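Local coordinates for MTH0777 (Methanothermobacter thermautotrophicus, PDB 1KJN), which is of unknown function but belongs to the DUF1890 family and folds as an alpha/beta protein with a six-stranded parallel sheet, forming a two-subunit assembly, at residues K8-L13 with E80-F85; P16-Q21 with R137-P142; T28-K33 with G58-E63. One frame throughout, in Å; residues are numbered along the deposited sequence.

Interaction 1 (K8-L13 with E80-F85); sequences KALMVL and EFLAGF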
loop_
_atom_site.group_PDB
_atom_site.type_symbol
_atom_site.label_atom_id
_atom_site.label_comp_id
_atom_site.label_asym_id
_atom_site.label_seq_id
_atom_site.Cartn_x
_atom_site.Cartn_y
_atom_site.Cartn_z
ATOM N N LYS A 8 1.835 7.798 23.089
ATOM C CA LYS A 8 1.272 6.828 22.175
ATOM C C LYS A 8 0.283 7.508 21.256
ATOM O O LYS A 8 -0.383 8.483 21.632
ATOM C CB LYS A 8 0.582 5.707 22.965
ATOM C CG LYS A 8 1.550 4.893 23.840
ATOM C CD LYS A 8 0.830 3.981 24.813
ATOM C CE LYS A 8 0.013 2.921 24.097
ATOM N NZ LYS A 8 -0.934 2.250 25.044
ATOM N N ALA A 9 0.232 7.024 20.027
ATOM C CA ALA A 9 -0.688 7.573 19.058
ATOM C C ALA A 9 -1.546 6.463 18.480
ATOM O O ALA A 9 -1.116 5.311 18.383
ATOM C CB ALA A 9 0.060 8.297 17.966
ATOM N N LEU A 10 -2.804 6.790 18.211
ATOM C CA LEU A 10 -3.722 5.820 17.622
ATOM C C LEU A 10 -4.082 6.328 16.237
ATOM O O LEU A 10 -4.429 7.504 16.062
ATOM C CB LEU A 10 -4.993 5.647 18.462
ATOM C CG LEU A 10 -6.049 4.677 17.918
ATOM C CD1 LEU A 10 -5.475 3.268 17.905
ATOM C CD2 LEU A 10 -7.321 4.740 18.778
HETATM N N MSE A 11 -3.983 5.430 15.262
HETATM C CA MSE A 11 -4.273 5.737 13.871
HETATM C C MSE A 11 -5.462 4.905 13.411
HETATM O O MSE A 11 -5.411 3.668 13.426
HETATM C CB MSE A 11 -3.038 5.445 13.007
HETATM C CG MSE A 11 -3.233 5.798 11.535
HETATM SE SE MSE A 11 -1.570 5.728 10.502
HETATM C CE MSE A 11 -0.663 7.197 11.359
ATOM N N VAL A 12 -6.503 5.587 12.947
ATOM C CA VAL A 12 -7.742 4.928 12.509
ATOM C C VAL A 12 -7.853 4.945 10.995
ATOM O O VAL A 12 -7.705 6.005 10.380
ATOM C CB VAL A 12 -8.979 5.644 13.098
ATOM C CG1 VAL A 12 -10.271 4.952 12.671
ATOM C CG2 VAL A 12 -8.866 5.697 14.617
ATOM N N LEU A 13 -8.130 3.779 10.406
ATOM C CA LEU A 13 -8.252 3.676 8.953
ATOM C C LEU A 13 -9.661 3.315 8.490
ATOM O O LEU A 13 -10.400 2.607 9.181
ATOM C CB LEU A 13 -7.258 2.648 8.389
ATOM C CG LEU A 13 -5.806 2.745 8.862
ATOM C CD1 LEU A 13 -4.983 1.643 8.194
ATOM C CD2 LEU A 13 -5.222 4.108 8.541
ATOM N N GLU A 80 -1.968 10.089 23.327
ATOM C CA GLU A 80 -1.695 11.521 23.331
ATOM C C GLU A 80 -1.998 12.165 21.969
ATOM O O GLU A 80 -2.023 13.386 21.838
ATOM C CB GLU A 80 -0.228 11.767 23.717
ATOM C CG GLU A 80 0.111 11.521 25.195
ATOM C CD GLU A 80 -0.157 10.090 25.669
ATOM O OE1 GLU A 80 0.466 9.151 25.133
ATOM O OE2 GLU A 80 -0.985 9.898 26.591
ATOM N N PHE A 81 -2.219 11.337 20.956
ATOM C CA PHE A 81 -2.515 11.837 19.617
ATOM C C PHE A 81 -3.430 10.862 18.878
ATOM O O PHE A 81 -3.274 9.660 18.996
ATOM C CB PHE A 81 -1.215 12.038 18.826
ATOM C CG PHE A 81 -1.424 12.677 17.477
ATOM C CD1 PHE A 81 -1.115 11.984 16.297
ATOM C CD2 PHE A 81 -1.937 13.973 17.379
ATOM C CE1 PHE A 81 -1.329 12.579 15.038
ATOM C CE2 PHE A 81 -2.155 14.581 16.124
ATOM C CZ PHE A 81 -1.846 13.887 14.954
ATOM N N LEU A 82 -4.360 11.397 18.094
ATOM C CA LEU A 82 -5.294 10.581 17.330
ATOM C C LEU A 82 -5.338 11.037 15.871
ATOM O O LEU A 82 -5.585 12.205 15.571
ATOM C CB LEU A 82 -6.706 10.668 17.948
ATOM C CG LEU A 82 -7.905 10.049 17.216
ATOM C CD1 LEU A 82 -7.695 8.547 16.975
ATOM C CD2 LEU A 82 -9.167 10.303 18.026
ATOM N N ALA A 83 -5.115 10.097 14.960
ATOM C CA ALA A 83 -5.148 10.401 13.539
ATOM C C ALA A 83 -6.116 9.456 12.849
ATOM O O ALA A 83 -6.088 8.240 13.067
ATOM C CB ALA A 83 -3.765 10.290 12.939
ATOM N N GLY A 84 -7.012 10.035 12.064
ATOM C CA GLY A 84 -8.001 9.260 11.344
ATOM C C GLY A 84 -8.101 9.605 9.862
ATOM O O GLY A 84 -8.231 10.779 9.497
ATOM N N PHE A 85 -7.981 8.576 9.020
ATOM C CA PHE A 85 -8.103 8.716 7.573
ATOM C C PHE A 85 -9.583 8.649 7.295
ATOM O O PHE A 85 -10.279 7.768 7.813
ATOM C CB PHE A 85 -7.352 7.589 6.845
ATOM C CG PHE A 85 -5.881 7.812 6.792
ATOM C CD1 PHE A 85 -5.081 7.498 7.885
ATOM C CD2 PHE A 85 -5.295 8.365 5.656
ATOM C CE1 PHE A 85 -3.715 7.731 7.850
ATOM C CE2 PHE A 85 -3.931 8.604 5.612
ATOM C CZ PHE A 85 -3.130 8.287 6.710
#
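M11 and F85 meet obliquely on one side of a parallel strand pair, the selenium of the selenomethionine lying beside the rim of the ring, with SE 4.0 Å from F85 CE1. Seen from the ring centroid, SE is 77° off the normal, an edge-on Met-aromatic contact. L13 runs alongside the same ring and points the same way, and its CD2 approaches F85 CD1 to 3.5 Å. A9 and F81 share this side of the sheet. On the reverse, L82 crosses V12, with L82 CD1 3.9 Å from V12 CG2; with CG of L82 anti to the backbone N (chi1 172°), CD1 comes close to L10 O as well.

Between the two faces the backbones are laced by regular bonds, among them V12 N to A83 O at 2.7 Å and A83 N to L10 O at 2.9 Å. At the N-terminal end of the pair E80, bent at chi2, brings OE1 to accept a bond from K8 N at 2.8 Å, while E80 N donates to K8 O. Helices 21-34 and 89-102 cover opposite faces, the three-layer alpha/beta/alpha build of a Rossmann-like, doubly wound fold with strand order 3-2-1-4-5-6.

Interaction 2 (P16-Q21 with R137-P142); sequences PESPVQ and RAHHNP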
loop_
_atom_site.group_PDB
_atom_site.type_symbol
_atom_site.label_atom_id
_atom_site.label_comp_id
_atom_site.label_asym_id
_atom_site.label_seq_id
_atom_site.Cartn_x
_atom_site.Cartn_y
_atom_site.Cartn_z
ATOM N N PRO A 16 -10.502 0.189 2.802
ATOM C CA PRO A 16 -9.465 0.356 1.783
ATOM C C PRO A 16 -10.027 0.204 0.363
ATOM O O PRO A 16 -10.502 -0.873 -0.018
ATOM C CB PRO A 16 -8.491 -0.769 2.123
ATOM C CG PRO A 16 -9.433 -1.888 2.531
ATOM C CD PRO A 16 -10.495 -1.178 3.366
ATOM N N GLU A 17 -10.043 1.305 -0.380
ATOM C CA GLU A 17 -10.507 1.317 -1.762
ATOM C C GLU A 17 -9.422 2.081 -2.533
ATOM O O GLU A 17 -8.815 1.554 -3.475
ATOM C CB GLU A 17 -11.856 2.042 -1.908
ATOM C CG GLU A 17 -13.088 1.315 -1.330
ATOM C CD GLU A 17 -14.386 2.148 -1.422
ATOM O OE1 GLU A 17 -14.308 3.397 -1.492
ATOM O OE2 GLU A 17 -15.492 1.557 -1.415
ATOM N N SER A 18 -9.162 3.313 -2.103
ATOM C CA SER A 18 -8.160 4.154 -2.744
ATOM C C SER A 18 -6.777 3.619 -2.425
ATOM O O SER A 18 -6.435 3.405 -1.270
ATOM C CB SER A 18 -8.247 5.602 -2.248
ATOM O OG SER A 18 -9.589 6.044 -2.183
ATOM N N PRO A 19 -5.973 3.375 -3.462
ATOM C CA PRO A 19 -4.618 2.865 -3.272
ATOM C C PRO A 19 -3.689 3.764 -2.464
ATOM O O PRO A 19 -2.626 3.302 -2.031
ATOM C CB PRO A 19 -4.121 2.634 -4.698
ATOM C CG PRO A 19 -5.032 3.494 -5.549
ATOM C CD PRO A 19 -6.358 3.380 -4.883
ATOM N N VAL A 20 -4.081 5.017 -2.213
ATOM C CA VAL A 20 -3.203 5.883 -1.421
ATOM C C VAL A 20 -3.313 5.672 0.082
ATOM O O VAL A 20 -2.364 5.998 0.809
ATOM C CB VAL A 20 -3.432 7.410 -1.652
ATOM C CG1 VAL A 20 -3.179 7.795 -3.104
ATOM C CG2 VAL A 20 -4.827 7.835 -1.160
ATOM N N GLN A 21 -4.407 5.057 0.544
ATOM C CA GLN A 21 -4.611 4.920 1.989
ATOM C C GLN A 21 -3.595 4.142 2.796
ATOM O O GLN A 21 -2.933 4.714 3.656
ATOM C CB GLN A 21 -6.020 4.447 2.335
ATOM C CG GLN A 21 -6.352 4.698 3.799
ATOM C CD GLN A 21 -7.765 4.273 4.177
ATOM O OE1 GLN A 21 -8.289 4.695 5.207
ATOM N NE2 GLN A 21 -8.382 3.426 3.354
ATOM N N ARG A 137 -7.929 16.096 -2.930
ATOM C CA ARG A 137 -8.575 15.310 -3.971
ATOM C C ARG A 137 -7.520 14.326 -4.483
ATOM O O ARG A 137 -6.752 14.635 -5.397
ATOM C CB ARG A 137 -9.050 16.227 -5.111
ATOM C CG ARG A 137 -10.196 17.173 -4.738
ATOM C CD ARG A 137 -10.415 18.296 -5.777
ATOM N NE ARG A 137 -9.357 19.307 -5.719
ATOM C CZ ARG A 137 -8.529 19.606 -6.718
ATOM N NH1 ARG A 137 -8.621 18.979 -7.889
ATOM N NH2 ARG A 137 -7.576 20.512 -6.528
ATOM N N ALA A 138 -7.459 13.147 -3.877
ATOM C CA ALA A 138 -6.472 12.160 -4.289
ATOM C C ALA A 138 -7.015 10.743 -4.267
ATOM O O ALA A 138 -7.714 10.343 -3.327
ATOM C CB ALA A 138 -5.219 12.249 -3.386
ATOM N N HIS A 139 -6.645 9.974 -5.283
ATOM C CA HIS A 139 -7.057 8.588 -5.370
ATOM C C HIS A 139 -5.846 7.661 -5.489
ATOM O O HIS A 139 -5.661 6.775 -4.659
ATOM C CB HIS A 139 -7.981 8.373 -6.555
ATOM C CG HIS A 139 -8.417 6.955 -6.717
ATOM N ND1 HIS A 139 -7.802 6.082 -7.599
ATOM C CD2 HIS A 139 -9.390 6.240 -6.103
ATOM C CE1 HIS A 139 -8.378 4.899 -7.513
ATOM N NE2 HIS A 139 -9.347 4.965 -6.610
ATOM N N HIS A 140 -5.036 7.851 -6.527
ATOM C CA HIS A 140 -3.862 7.009 -6.721
ATOM C C HIS A 140 -2.515 7.685 -6.500
ATOM O O HIS A 140 -1.549 7.011 -6.190
ATOM C CB HIS A 140 -3.904 6.290 -8.077
ATOM C CG HIS A 140 -4.414 7.137 -9.196
ATOM N ND1 HIS A 140 -5.746 7.473 -9.327
ATOM C CD2 HIS A 140 -3.775 7.735 -10.230
ATOM C CE1 HIS A 140 -5.905 8.244 -10.387
ATOM N NE2 HIS A 140 -4.720 8.418 -10.955
ATOM N N ASN A 141 -2.459 9.008 -6.631
ATOM C CA ASN A 141 -1.210 9.747 -6.414
ATOM C C ASN A 141 -1.237 10.276 -4.980
ATOM O O ASN A 141 -2.044 11.137 -4.631
ATOM C CB ASN A 141 -1.074 10.911 -7.407
ATOM C CG ASN A 141 0.256 11.673 -7.264
ATOM O OD1 ASN A 141 1.020 11.454 -6.327
ATOM N ND2 ASN A 141 0.542 12.547 -8.230
ATOM N N PRO A 142 -0.310 9.806 -4.143
ATOM C CA PRO A 142 -0.251 10.240 -2.743
ATOM C C PRO A 142 0.354 11.622 -2.519
ATOM O O PRO A 142 0.112 12.232 -1.479
ATOM C CB PRO A 142 0.639 9.185 -2.118
ATOM C CG PRO A 142 1.664 8.966 -3.205
ATOM C CD PRO A 142 0.819 8.924 -4.470
#
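Two irregular loops pass with S18 and H139 CA atoms 5.3 Å apart, the first folded into a type I turn from S18 to Q21 and joined to the second by one weak backbone bond, V20 N to H139 O at 3.4 Å.

The side chains gather round that same carbonyl. V20 points toward the second loop and sets CG1 against H139 O at 3.1 Å, a close approach for a methyl group. With CG1 anti to the carbonyl carbon (chi1 -61°), this branch also reaches the H140 backbone and P142 CB, while CG2 stays farther from the oxygen. P19 comes over a face of the H139 imidazole: its CD is 3.9 Å from the ring centroid and 24° off the normal, displaced toward the rim, a CH-pi contact. The next ring atom, CG, rests on H140 CB. S18 OG lies near H139 CD2. H140 ND1 lies in the plane of the H139 ring, at its edge, and shares a hydrogen bond with H139 ND1 at 3.0 Å, with either nitrogen able to donate; this would help fix the rotation of the ring under the proline.

N141 turns away to cap A143 N at the start of helix 143-153, and the second subunit lays its L50 against V20 and P142. Both loops follow C-terminal ends of parallel strands, 8-12 and 132-136. Since one weak bond is the sole hydrogen bond between the two segments, their cohesion probably rests mainly on van der Waals fit, with P19 and V20 set against the H139 carbonyl and P19 against the imidazole, close to the subunit interface.

Interaction 3 (T28-K33 with G58-E63); sequences TSHKLK and GIYTDE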
loop_
_atom_site.group_PDB
_atom_site.type_symbol
_atom_site.label_atom_id
_atom_site.label_comp_id
_atom_site.label_asym_id
_atom_site.label_seq_id
_atom_site.Cartn_x
_atom_site.Cartn_y
_atom_site.Cartn_z
ATOM N N THR A 28 2.583 8.078 7.530
ATOM C CA THR A 28 2.251 8.926 8.671
ATOM C C THR A 28 2.716 8.269 9.971
ATOM O O THR A 28 3.285 8.945 10.821
ATOM C CB THR A 28 0.745 9.187 8.731
ATOM O OG1 THR A 28 0.309 9.648 7.449
ATOM C CG2 THR A 28 0.399 10.260 9.797
ATOM N N SER A 29 2.537 6.950 10.095
ATOM C CA SER A 29 2.958 6.241 11.306
ATOM C C SER A 29 4.476 6.320 11.491
ATOM O O SER A 29 4.982 6.440 12.610
ATOM C CB SER A 29 2.509 4.783 11.285
ATOM O OG SER A 29 3.028 4.077 12.408
ATOM N N HIS A 30 5.196 6.238 10.383
ATOM C CA HIS A 30 6.634 6.343 10.424
ATOM C C HIS A 30 6.999 7.750 10.875
ATOM O O HIS A 30 7.950 7.921 11.628
ATOM C CB HIS A 30 7.243 6.077 9.058
ATOM C CG HIS A 30 8.711 6.350 8.993
ATOM N ND1 HIS A 30 9.240 7.407 8.278
ATOM C CD2 HIS A 30 9.768 5.687 9.524
ATOM C CE1 HIS A 30 10.556 7.377 8.368
ATOM N NE2 HIS A 30 10.904 6.342 9.120
ATOM N N LYS A 31 6.266 8.756 10.401
ATOM C CA LYS A 31 6.549 10.135 10.802
ATOM C C LYS A 31 6.383 10.276 12.311
ATOM O O LYS A 31 7.206 10.902 12.977
ATOM C CB LYS A 31 5.607 11.109 10.103
ATOM C CG LYS A 31 5.816 11.195 8.610
ATOM C CD LYS A 31 7.161 11.837 8.259
ATOM C CE LYS A 31 7.088 13.351 8.294
ATOM N NZ LYS A 31 8.361 13.955 7.791
ATOM N N LEU A 32 5.327 9.664 12.846
ATOM C CA LEU A 32 5.040 9.733 14.261
ATOM C C LEU A 32 6.087 9.009 15.094
ATOM O O LEU A 32 6.485 9.508 16.146
ATOM C CB LEU A 32 3.620 9.205 14.547
ATOM C CG LEU A 32 2.488 10.115 14.049
ATOM C CD1 LEU A 32 1.124 9.464 14.226
ATOM C CD2 LEU A 32 2.532 11.439 14.786
ATOM N N LYS A 33 6.550 7.855 14.614
ATOM C CA LYS A 33 7.572 7.080 15.319
ATOM C C LYS A 33 8.897 7.834 15.326
ATOM O O LYS A 33 9.733 7.633 16.202
ATOM C CB LYS A 33 7.772 5.701 14.674
ATOM C CG LYS A 33 6.633 4.715 14.965
ATOM C CD LYS A 33 6.780 3.415 14.177
ATOM C CE LYS A 33 8.033 2.620 14.575
ATOM N NZ LYS A 33 8.121 2.375 16.055
ATOM N N GLY A 58 7.047 -5.258 10.405
ATOM C CA GLY A 58 6.512 -4.444 11.487
ATOM C C GLY A 58 7.450 -3.319 11.901
ATOM O O GLY A 58 7.550 -2.972 13.079
ATOM N N ILE A 59 8.127 -2.740 10.913
ATOM C CA ILE A 59 9.087 -1.659 11.117
ATOM C C ILE A 59 8.473 -0.270 11.271
ATOM O O ILE A 59 9.012 0.566 11.993
ATOM C CB ILE A 59 10.090 -1.615 9.923
ATOM C CG1 ILE A 59 10.935 -2.889 9.908
ATOM C CG2 ILE A 59 10.973 -0.356 9.979
ATOM C CD1 ILE A 59 11.678 -3.096 8.617
ATOM N N TYR A 60 7.350 -0.025 10.602
ATOM C CA TYR A 60 6.706 1.293 10.627
ATOM C C TYR A 60 5.496 1.497 11.558
ATOM O O TYR A 60 4.943 2.596 11.643
ATOM C CB TYR A 60 6.369 1.692 9.198
ATOM C CG TYR A 60 7.579 1.698 8.279
ATOM C CD1 TYR A 60 8.637 2.581 8.493
ATOM C CD2 TYR A 60 7.637 0.868 7.159
ATOM C CE1 TYR A 60 9.719 2.650 7.602
ATOM C CE2 TYR A 60 8.728 0.928 6.263
ATOM C CZ TYR A 60 9.752 1.826 6.489
ATOM O OH TYR A 60 10.777 1.959 5.561
ATOM N N THR A 61 5.080 0.442 12.245
ATOM C CA THR A 61 3.967 0.522 13.196
ATOM C C THR A 61 4.347 -0.346 14.384
ATOM O O THR A 61 5.196 -1.227 14.267
ATOM C CB THR A 61 2.630 -0.000 12.624
ATOM O OG1 THR A 61 2.746 -1.403 12.363
ATOM C CG2 THR A 61 2.249 0.741 11.343
ATOM N N ASP A 62 3.696 -0.136 15.518
ATOM C CA ASP A 62 4.038 -0.905 16.705
ATOM C C ASP A 62 3.016 -1.941 17.120
ATOM O O ASP A 62 3.360 -3.029 17.601
ATOM C CB ASP A 62 4.314 0.061 17.853
ATOM C CG ASP A 62 5.409 1.046 17.505
ATOM O OD1 ASP A 62 6.557 0.597 17.335
ATOM O OD2 ASP A 62 5.117 2.251 17.344
ATOM N N GLU A 63 1.756 -1.610 16.897
ATOM C CA GLU A 63 0.676 -2.484 17.284
ATOM C C GLU A 63 -0.493 -2.295 16.325
ATOM O O GLU A 63 -0.625 -1.254 15.677
ATOM C CB GLU A 63 0.261 -2.121 18.719
ATOM C CG GLU A 63 -0.762 -3.047 19.346
ATOM C CD GLU A 63 -1.220 -2.599 20.726
ATOM O OE1 GLU A 63 -1.825 -3.434 21.434
ATOM O OE2 GLU A 63 -1.015 -1.415 21.099
#
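In this parallel alpha/beta fold, helix 21-34 is the crossover between strands 8-12 and 38-43, and here one flank of the helix receives the loop that enters strand 63-66, outermost in the sheet of this chain. The loop carbonyl Y60 O is met by two helix side chains, S29 and K33. S29 OG, carried anti to its backbone N (chi1 175°), donates to it in the carbonyl plane at 2.5 Å, a short bond. The hydroxyl also lies 3.6 Å from T61 CG2, an apolar neighbour of the same loop.

One residue along the helix, H30 offers the face of its imidazole to the edge of Y60 in an offset edge-to-face pair; the planes stand at 89° and the centroids are 5.2 Å apart. The nearest atoms are H30 CD2 and Y60 CD1. I59 CG2 sits over the centre of one Y60 face, and Y60 OH bonds to D55 OD1 and E57 N of the second subunit, making this ring a link between chains.

K33 runs along the loop backbone, its CD packed on Y60 O at 3.2 Å, before bends at chi3 and chi4 turn the ammonium toward D62. That carboxylate has a second partner, V39 N of strand 38-43, which donates to OD2 and would help orient the group. In the salt bridge, K33 NZ lies 2.7 Å from D62 OD1 and is accepted by the syn lone pair of that oxygen, on the side of OD2.

Overall arrangement
Interaction 1 lies deep in the sheet and is bound by a ladder of backbone bonds with apolar side chains on both faces, whereas interactions 2 and 3 are partly buried, lie farther out and both touch the second subunit. Helix 21-34 ties them together: it starts at the end of P16-Q21, and T28-K33 lies on it. Q21 OE1 packs against F85 CB, bringing interaction 2 to the end of the central strands, while T28 and S29 meet M11 where interaction 3 touches interaction 1. Chemistry changes with place: regular amide pairing in the core, proline and imidazole packing between loops, and hydroxyl, aromatic and ionic contacts on the helix flank.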